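Local coordinates for kappa-carrageenase (Pseudoalteromonas carrageenovora, PDB 1DYP), which hydrolyses internal (1->4)-beta-D-linkages between D-galactose 4-sulfate and 3,6-anhydro-D-galactose in kappa-carrageenan, through the family 16 glycoside hydrolase catalytic domain described here, at residues 116-121 against 137-142; 86-91 against 226-231; 98-103 against 197-202. The protein carries 1 engineered substitution. All blocks are in the same frame, centred on the assembly; numbering follows the deposited sequence.

The three contacts are antiparallel strand pairings in the catalytic domain of a family 16 glycoside hydrolase. Contact 1 holds the catalytic residues E137, D139 and E142. Contact 2 adjoins it in the same sheet, with centres about 9 Å apart, because strand 225-233 lies beside strand 113-120. A probable hydrogen bond of 2.6 Å joins W118 O to T228 N there. Contact 3 belongs to the layer packed behind the catalytic strands, its centre about 11 Å from that of contact 1. Selenomethionine M119 CE meets Y100 CD1 at 3.6 Å, and V140 CG2 meets V197 CG1 at 3.6 Å. Contacts 2 and 3, about 17 Å apart between centres, touch through L227 and Y100.

Contact 1 of 3, residues 116-121 against 137-142; sequences AFWMYS and EIDVVE
F117 pairs with both V140 and V141 in a classic beta bulge, within a buried antiparallel ladder at the catalytic centre. F117 N donates to V141 O at 3.0 Å, and F117 O receives V141 N almost straight (164°) and V140 N weakly. Beyond the bulge, M119 and I138 exchange two backbone bonds. The F117 ring is laid against V140 by a CG anti to the backbone N (chi1 175°). V140 CG2 sits over one ring face in a CH-pi contact, 4.0 Å from the centroid. With F117 cut back to an alanine, V140 is likely to lose its aromatic partner, and a gap would open toward Y100 and A102. In this GH16 domain the bulge interrupts the strand that carries the nucleophile E137, the active-site residue D139 and the proton donor E142. All three side chains lie on the face of the sheet that bears W118. W118 CB meets D139 OD1 at 3.4 Å, and its CE3 meets E137 OE2 at 3.6 Å. The W118 indole and E137 carboxylate planes lie 57° apart. Oxygens E137 OE2 and D139 OD1 are 2.5 Å apart. Y135 OH bonds to E137 OE1, W118 NE1 is held by S230 OG, and H157 bonds weakly to D139 OD2.

Contact 2 of 3, residues 86-91 against 226-231; sequences SGVAKS and NLTLSQ
S86 OG donates to Q231 O at 2.6 Å, at one end of a buried antiparallel pairing of 86-91 with 226-231. This hydroxyl also bonds to T59 OG1, which Q231 NE2 reaches too. Next along, Q231 N donates to G87 O over a longer 3.3 Å. A89 and L229 then exchange N-H and C=O, the bond from A89 N to L229 O measuring 2.8 Å. At the other end S91 N gives a nearly straight bond to L227 O (174°). S91 OG stands between its backbone N and carbonyl carbon (chi1 73°), where L227 N reaches it at 2.9 Å; that oxygen also bonds to A93 O. The S91 carbonyl is taken by the N226 amide, with ND2 to O at 2.7 Å and the acceptor close to the amide plane. The pairing belongs to the GH16 beta-sandwich, and strand 225-233 has strand 113-120 on its other side. V88, K90, T228 and S230 share one face. There V88 CG2 touches T228 CG2 at 3.6 Å. T228 OG1 donates to N226 O from above the carbonyl plane. K90 runs fully extended past N226, its CE 3.7 Å from N226 CG. Its NZ forms a salt bridge with E36 and a hydrogen bond with Y120 OH.

Contact 3 of 3, residues 98-103 against 197-202; sequences GYYEAR and VNVTKD
G98 and V199, then Y100 and V197, form two antiparallel hydrogen-bonded pairs, with the non-hydrogen-bonded pair Y99-N198 between them. Four backbone bonds hold the ladder. G98 N reaches V199 O at 2.8 Å. V199 N returns the bond to G98 O. Y100 N meets V197 O at 2.8 Å, and V197 N closes the second pair on Y100 O. A CA-H...O contact adds to these, with Y99 CA 3.4 Å from V197 O. G98 has a positive phi (145°), and with this backbone a side chain would collide with the carbonyl oxygen of the residue before it.

The apolar contacts lie on the face carrying Y100, V197 and V199. Y100 CG lies beside its own backbone N (chi1 -55°), which lays the ring alongside V197, with Y100 CD1 3.8 Å from V197 CG1. V199 CG2 comes up obliquely to Y100 CE1 at 3.9 Å. On the reverse face N198 CB sits at the edge of the Y99 ring, near its plane and 3.8 Å from CD1. Ring and amide planes are 52° apart.

Y100 OH bonds to N96 O. Past the strand end T200 OG1 accepts from D202 N, making an ST turn.

Strand 98-105 lies between strands 193-199 and 258-270, both antiparallel to it, while Y100 and V197 pack onto M119 of strand 113-120 in the facing layer of the sandwich.

Contact 1 of 3, residues 116-121 against 137-142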
# COMPACT_ATOMS: atom_id res chain seq x y z
N ALA A 116 4.50 1.06 2.47
CA ALA A 116 3.26 0.33 2.29
C ALA A 116 3.36 -0.79 1.27
O ALA A 116 4.05 -0.67 0.26
CB ALA A 116 2.15 1.30 1.87
N PHE A 117 2.67 -1.88 1.58
CA PHE A 117 2.58 -3.04 0.71
C PHE A 117 1.07 -3.21 0.66
O PHE A 117 0.43 -3.47 1.67
CB PHE A 117 3.28 -4.25 1.34
CG PHE A 117 3.13 -5.52 0.55
CD1 PHE A 117 3.14 -5.51 -0.84
CD2 PHE A 117 3.02 -6.74 1.21
CE1 PHE A 117 3.03 -6.70 -1.57
CE2 PHE A 117 2.91 -7.93 0.50
CZ PHE A 117 2.92 -7.91 -0.90
N TRP A 118 0.51 -3.04 -0.53
CA TRP A 118 -0.93 -3.10 -0.68
C TRP A 118 -1.33 -3.41 -2.11
O TRP A 118 -0.48 -3.64 -2.97
CB TRP A 118 -1.52 -1.74 -0.26
CG TRP A 118 -0.92 -0.57 -1.00
CD1 TRP A 118 0.40 -0.24 -1.10
CD2 TRP A 118 -1.63 0.43 -1.75
NE1 TRP A 118 0.56 0.89 -1.86
CE2 TRP A 118 -0.67 1.32 -2.27
CE3 TRP A 118 -2.99 0.65 -2.03
CZ2 TRP A 118 -1.03 2.43 -3.06
CZ3 TRP A 118 -3.34 1.75 -2.81
CH2 TRP A 118 -2.36 2.62 -3.31
N MSE A 119 -2.63 -3.43 -2.35
CA MSE A 119 -3.14 -3.68 -3.69
C MSE A 119 -4.45 -2.94 -3.82
O MSE A 119 -5.21 -2.82 -2.86
CB MSE A 119 -3.32 -5.19 -3.94
CG MSE A 119 -4.29 -5.89 -3.00
SE MSE A 119 -4.21 -7.82 -3.19
CE MSE A 119 -2.87 -8.17 -1.83
N TYR A 120 -4.70 -2.40 -5.01
CA TYR A 120 -5.92 -1.66 -5.22
C TYR A 120 -6.41 -1.78 -6.64
O TYR A 120 -5.63 -2.02 -7.56
CB TYR A 120 -5.72 -0.18 -4.86
CG TYR A 120 -4.78 0.59 -5.78
CD1 TYR A 120 -3.42 0.29 -5.83
CD2 TYR A 120 -5.25 1.64 -6.56
CE1 TYR A 120 -2.55 1.03 -6.63
CE2 TYR A 120 -4.40 2.39 -7.36
CZ TYR A 120 -3.05 2.08 -7.39
OH TYR A 120 -2.20 2.84 -8.18
N SER A 121 -7.71 -1.61 -6.81
CA SER A 121 -8.34 -1.70 -8.11
C SER A 121 -8.57 -0.31 -8.66
O SER A 121 -8.30 0.70 -8.01
CB SER A 121 -9.69 -2.39 -7.99
OG SER A 121 -10.62 -1.56 -7.31
N GLU A 137 -9.50 -2.24 -2.04
CA GLU A 137 -8.12 -2.01 -1.66
C GLU A 137 -7.77 -2.84 -0.44
O GLU A 137 -8.46 -2.76 0.58
CB GLU A 137 -7.88 -0.53 -1.34
CG GLU A 137 -6.45 -0.21 -0.89
CD GLU A 137 -6.31 1.21 -0.39
OE1 GLU A 137 -7.06 2.09 -0.87
OE2 GLU A 137 -5.43 1.46 0.47
N ILE A 138 -6.73 -3.65 -0.55
CA ILE A 138 -6.28 -4.46 0.57
C ILE A 138 -4.88 -3.97 0.93
O ILE A 138 -3.98 -4.00 0.10
CB ILE A 138 -6.21 -5.96 0.24
CG1 ILE A 138 -7.62 -6.50 -0.07
CG2 ILE A 138 -5.62 -6.72 1.43
CD1 ILE A 138 -7.66 -7.99 -0.40
N ASP A 139 -4.72 -3.51 2.16
CA ASP A 139 -3.42 -3.02 2.60
C ASP A 139 -2.76 -4.11 3.43
O ASP A 139 -3.17 -4.37 4.56
CB ASP A 139 -3.63 -1.75 3.42
CG ASP A 139 -4.44 -0.72 2.67
OD1 ASP A 139 -3.94 -0.22 1.64
OD2 ASP A 139 -5.58 -0.44 3.08
N VAL A 140 -1.76 -4.76 2.85
CA VAL A 140 -1.07 -5.84 3.56
C VAL A 140 -0.45 -5.25 4.81
O VAL A 140 -0.54 -5.83 5.90
CB VAL A 140 0.00 -6.49 2.68
CG1 VAL A 140 0.63 -7.66 3.42
CG2 VAL A 140 -0.62 -6.96 1.37
N VAL A 141 0.19 -4.10 4.66
CA VAL A 141 0.76 -3.40 5.79
C VAL A 141 1.06 -1.96 5.43
O VAL A 141 1.41 -1.64 4.29
CB VAL A 141 2.08 -4.05 6.31
CG1 VAL A 141 3.19 -3.94 5.27
CG2 VAL A 141 2.50 -3.38 7.61
N GLU A 142 0.87 -1.08 6.41
CA GLU A 142 1.18 0.32 6.28
C GLU A 142 1.96 0.56 7.56
O GLU A 142 1.43 0.48 8.66
CB GLU A 142 -0.08 1.18 6.22
CG GLU A 142 -0.63 1.27 4.82
CD GLU A 142 -1.97 1.96 4.77
OE1 GLU A 142 -2.96 1.36 5.22
OE2 GLU A 142 -2.02 3.11 4.29

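Contact 2 of 3, residues 86-91 against 226-231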
# COMPACT_ATOMS: atom_id res chain seq x y z
N SER A 86 8.23 10.64 -4.20
CA SER A 86 8.50 9.34 -3.60
C SER A 86 8.56 8.23 -4.64
O SER A 86 8.48 8.48 -5.84
CB SER A 86 7.44 9.01 -2.55
OG SER A 86 7.90 7.98 -1.70
N GLY A 87 8.70 7.00 -4.15
CA GLY A 87 8.80 5.85 -5.04
C GLY A 87 7.67 4.86 -4.93
O GLY A 87 7.07 4.68 -3.87
N VAL A 88 7.38 4.21 -6.05
CA VAL A 88 6.32 3.23 -6.13
C VAL A 88 6.65 2.16 -7.16
O VAL A 88 7.38 2.40 -8.12
CB VAL A 88 4.98 3.90 -6.54
CG1 VAL A 88 5.13 4.59 -7.89
CG2 VAL A 88 3.86 2.86 -6.61
N ALA A 89 6.12 0.96 -6.92
CA ALA A 89 6.26 -0.17 -7.82
C ALA A 89 4.87 -0.79 -7.82
O ALA A 89 4.44 -1.38 -6.83
CB ALA A 89 7.29 -1.17 -7.29
N LYS A 90 4.14 -0.60 -8.92
CA LYS A 90 2.78 -1.11 -9.05
C LYS A 90 2.75 -2.18 -10.15
O LYS A 90 3.11 -1.90 -11.29
CB LYS A 90 1.85 0.04 -9.42
CG LYS A 90 0.39 -0.33 -9.63
CD LYS A 90 -0.36 0.88 -10.18
CE LYS A 90 -1.83 0.61 -10.44
NZ LYS A 90 -2.49 1.83 -11.01
N SER A 91 2.32 -3.39 -9.81
CA SER A 91 2.28 -4.45 -10.80
C SER A 91 1.30 -4.12 -11.91
O SER A 91 0.22 -3.60 -11.66
CB SER A 91 1.91 -5.80 -10.16
OG SER A 91 0.53 -5.86 -9.82
N ASN A 226 -4.11 -4.29 -8.38
CA ASN A 226 -2.69 -4.24 -8.74
C ASN A 226 -1.87 -4.27 -7.47
O ASN A 226 -2.09 -3.47 -6.56
CB ASN A 226 -2.36 -2.96 -9.52
CG ASN A 226 -3.12 -2.86 -10.82
OD1 ASN A 226 -4.31 -2.53 -10.84
ND2 ASN A 226 -2.45 -3.16 -11.93
N LEU A 227 -0.91 -5.18 -7.41
CA LEU A 227 -0.05 -5.32 -6.24
C LEU A 227 0.93 -4.15 -6.22
O LEU A 227 1.64 -3.91 -7.20
CB LEU A 227 0.70 -6.64 -6.29
CG LEU A 227 1.37 -7.04 -4.98
CD1 LEU A 227 0.32 -7.11 -3.86
CD2 LEU A 227 2.05 -8.39 -5.17
N THR A 228 0.99 -3.46 -5.09
CA THR A 228 1.83 -2.27 -4.99
C THR A 228 2.73 -2.14 -3.77
O THR A 228 2.37 -2.53 -2.66
CB THR A 228 0.92 -1.02 -5.06
OG1 THR A 228 -0.01 -1.17 -6.14
CG2 THR A 228 1.73 0.24 -5.27
N LEU A 229 3.91 -1.60 -4.00
CA LEU A 229 4.88 -1.31 -2.95
C LEU A 229 5.12 0.18 -3.13
O LEU A 229 5.44 0.64 -4.23
CB LEU A 229 6.18 -2.10 -3.18
CG LEU A 229 6.07 -3.61 -2.93
CD1 LEU A 229 7.19 -4.34 -3.66
CD2 LEU A 229 6.12 -3.88 -1.44
N SER A 230 4.95 0.96 -2.07
CA SER A 230 5.14 2.40 -2.20
C SER A 230 5.36 3.03 -0.85
O SER A 230 5.06 2.43 0.18
CB SER A 230 3.90 3.04 -2.85
OG SER A 230 2.76 2.85 -2.03
N GLN A 231 5.90 4.24 -0.85
CA GLN A 231 6.13 4.95 0.39
C GLN A 231 5.42 6.29 0.32
O GLN A 231 5.69 7.10 -0.57
CB GLN A 231 7.62 5.14 0.64
CG GLN A 231 7.93 5.81 1.96
CD GLN A 231 9.35 5.56 2.42
OE1 GLN A 231 9.66 4.50 2.97
NE2 GLN A 231 10.22 6.53 2.18

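Contact 3 of 3, residues 98-103 against 197-202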
# COMPACT_ATOMS: atom_id res chain seq x y z
N GLY A 98 -5.30 -15.23 -3.22
CA GLY A 98 -3.95 -15.77 -3.19
C GLY A 98 -3.21 -15.33 -1.95
O GLY A 98 -3.73 -14.55 -1.14
N TYR A 99 -2.00 -15.84 -1.77
CA TYR A 99 -1.19 -15.46 -0.63
C TYR A 99 -0.12 -14.50 -1.13
O TYR A 99 0.56 -14.79 -2.12
CB TYR A 99 -0.53 -16.67 0.01
CG TYR A 99 0.25 -16.29 1.24
CD1 TYR A 99 -0.40 -15.93 2.42
CD2 TYR A 99 1.64 -16.24 1.22
CE1 TYR A 99 0.31 -15.51 3.54
CE2 TYR A 99 2.36 -15.82 2.33
CZ TYR A 99 1.69 -15.46 3.48
OH TYR A 99 2.40 -15.05 4.58
N TYR A 100 0.02 -13.37 -0.45
CA TYR A 100 0.98 -12.35 -0.83
C TYR A 100 1.96 -12.11 0.31
O TYR A 100 1.57 -12.11 1.47
CB TYR A 100 0.28 -11.03 -1.12
CG TYR A 100 -0.82 -11.09 -2.15
CD1 TYR A 100 -2.06 -11.65 -1.85
CD2 TYR A 100 -0.62 -10.55 -3.43
CE1 TYR A 100 -3.09 -11.65 -2.79
CE2 TYR A 100 -1.64 -10.56 -4.37
CZ TYR A 100 -2.87 -11.10 -4.05
OH TYR A 100 -3.88 -11.07 -4.97
N GLU A 101 3.22 -11.89 -0.03
CA GLU A 101 4.22 -11.65 0.99
C GLU A 101 5.36 -10.78 0.48
O GLU A 101 5.81 -10.92 -0.64
CB GLU A 101 4.79 -12.99 1.47
CG GLU A 101 5.90 -12.88 2.49
CD GLU A 101 6.37 -14.25 2.95
OE1 GLU A 101 5.56 -14.98 3.56
OE2 GLU A 101 7.55 -14.59 2.71
N ALA A 102 5.79 -9.85 1.32
CA ALA A 102 6.90 -8.98 0.97
C ALA A 102 7.81 -8.90 2.19
O ALA A 102 7.34 -8.85 3.33
CB ALA A 102 6.40 -7.59 0.59
N ARG A 103 9.11 -8.92 1.94
CA ARG A 103 10.11 -8.83 3.00
C ARG A 103 10.55 -7.38 2.94
O ARG A 103 11.23 -6.97 2.00
CB ARG A 103 11.27 -9.78 2.71
CG ARG A 103 12.29 -9.84 3.83
CD ARG A 103 12.89 -11.23 3.95
NE ARG A 103 13.76 -11.32 5.12
CZ ARG A 103 15.01 -10.88 5.16
NH1 ARG A 103 15.57 -10.32 4.09
NH2 ARG A 103 15.71 -10.99 6.28
N VAL A 197 -0.46 -11.51 3.44
CA VAL A 197 -1.90 -11.56 3.55
C VAL A 197 -2.41 -12.70 2.69
O VAL A 197 -1.91 -12.94 1.59
CB VAL A 197 -2.56 -10.23 3.11
CG1 VAL A 197 -2.43 -10.04 1.61
CG2 VAL A 197 -4.02 -10.22 3.53
N ASN A 198 -3.38 -13.43 3.21
CA ASN A 198 -3.98 -14.51 2.46
C ASN A 198 -5.37 -14.03 2.13
O ASN A 198 -6.16 -13.70 3.02
CB ASN A 198 -4.05 -15.79 3.28
CG ASN A 198 -4.52 -16.97 2.46
OD1 ASN A 198 -4.18 -17.08 1.28
ND2 ASN A 198 -5.30 -17.85 3.07
N VAL A 199 -5.66 -13.96 0.83
CA VAL A 199 -6.96 -13.50 0.38
C VAL A 199 -7.75 -14.62 -0.29
O VAL A 199 -7.26 -15.26 -1.21
CB VAL A 199 -6.79 -12.35 -0.65
CG1 VAL A 199 -8.14 -11.77 -1.02
CG2 VAL A 199 -5.88 -11.26 -0.08
N THR A 200 -8.96 -14.86 0.21
CA THR A 200 -9.84 -15.87 -0.37
C THR A 200 -11.15 -15.14 -0.61
O THR A 200 -11.31 -13.99 -0.20
CB THR A 200 -10.10 -17.05 0.59
OG1 THR A 200 -11.01 -16.65 1.62
CG2 THR A 200 -8.80 -17.52 1.22
N LYS A 201 -12.10 -15.78 -1.28
CA LYS A 201 -13.36 -15.11 -1.53
C LYS A 201 -14.13 -14.86 -0.24
O LYS A 201 -15.00 -13.99 -0.19
CB LYS A 201 -14.24 -15.92 -2.49
CG LYS A 201 -14.49 -17.35 -2.06
CD LYS A 201 -15.54 -18.00 -2.95
CE LYS A 201 -15.27 -17.73 -4.43
NZ LYS A 201 -13.95 -18.25 -4.89
N ASP A 202 -13.78 -15.59 0.81
CA ASP A 202 -14.48 -15.46 2.09
C ASP A 202 -13.73 -14.76 3.22
O ASP A 202 -14.35 -14.13 4.08
CB ASP A 202 -14.90 -16.84 2.59
CG ASP A 202 -15.75 -17.59 1.59
OD1 ASP A 202 -16.73 -17.01 1.10
OD2 ASP A 202 -15.43 -18.76 1.30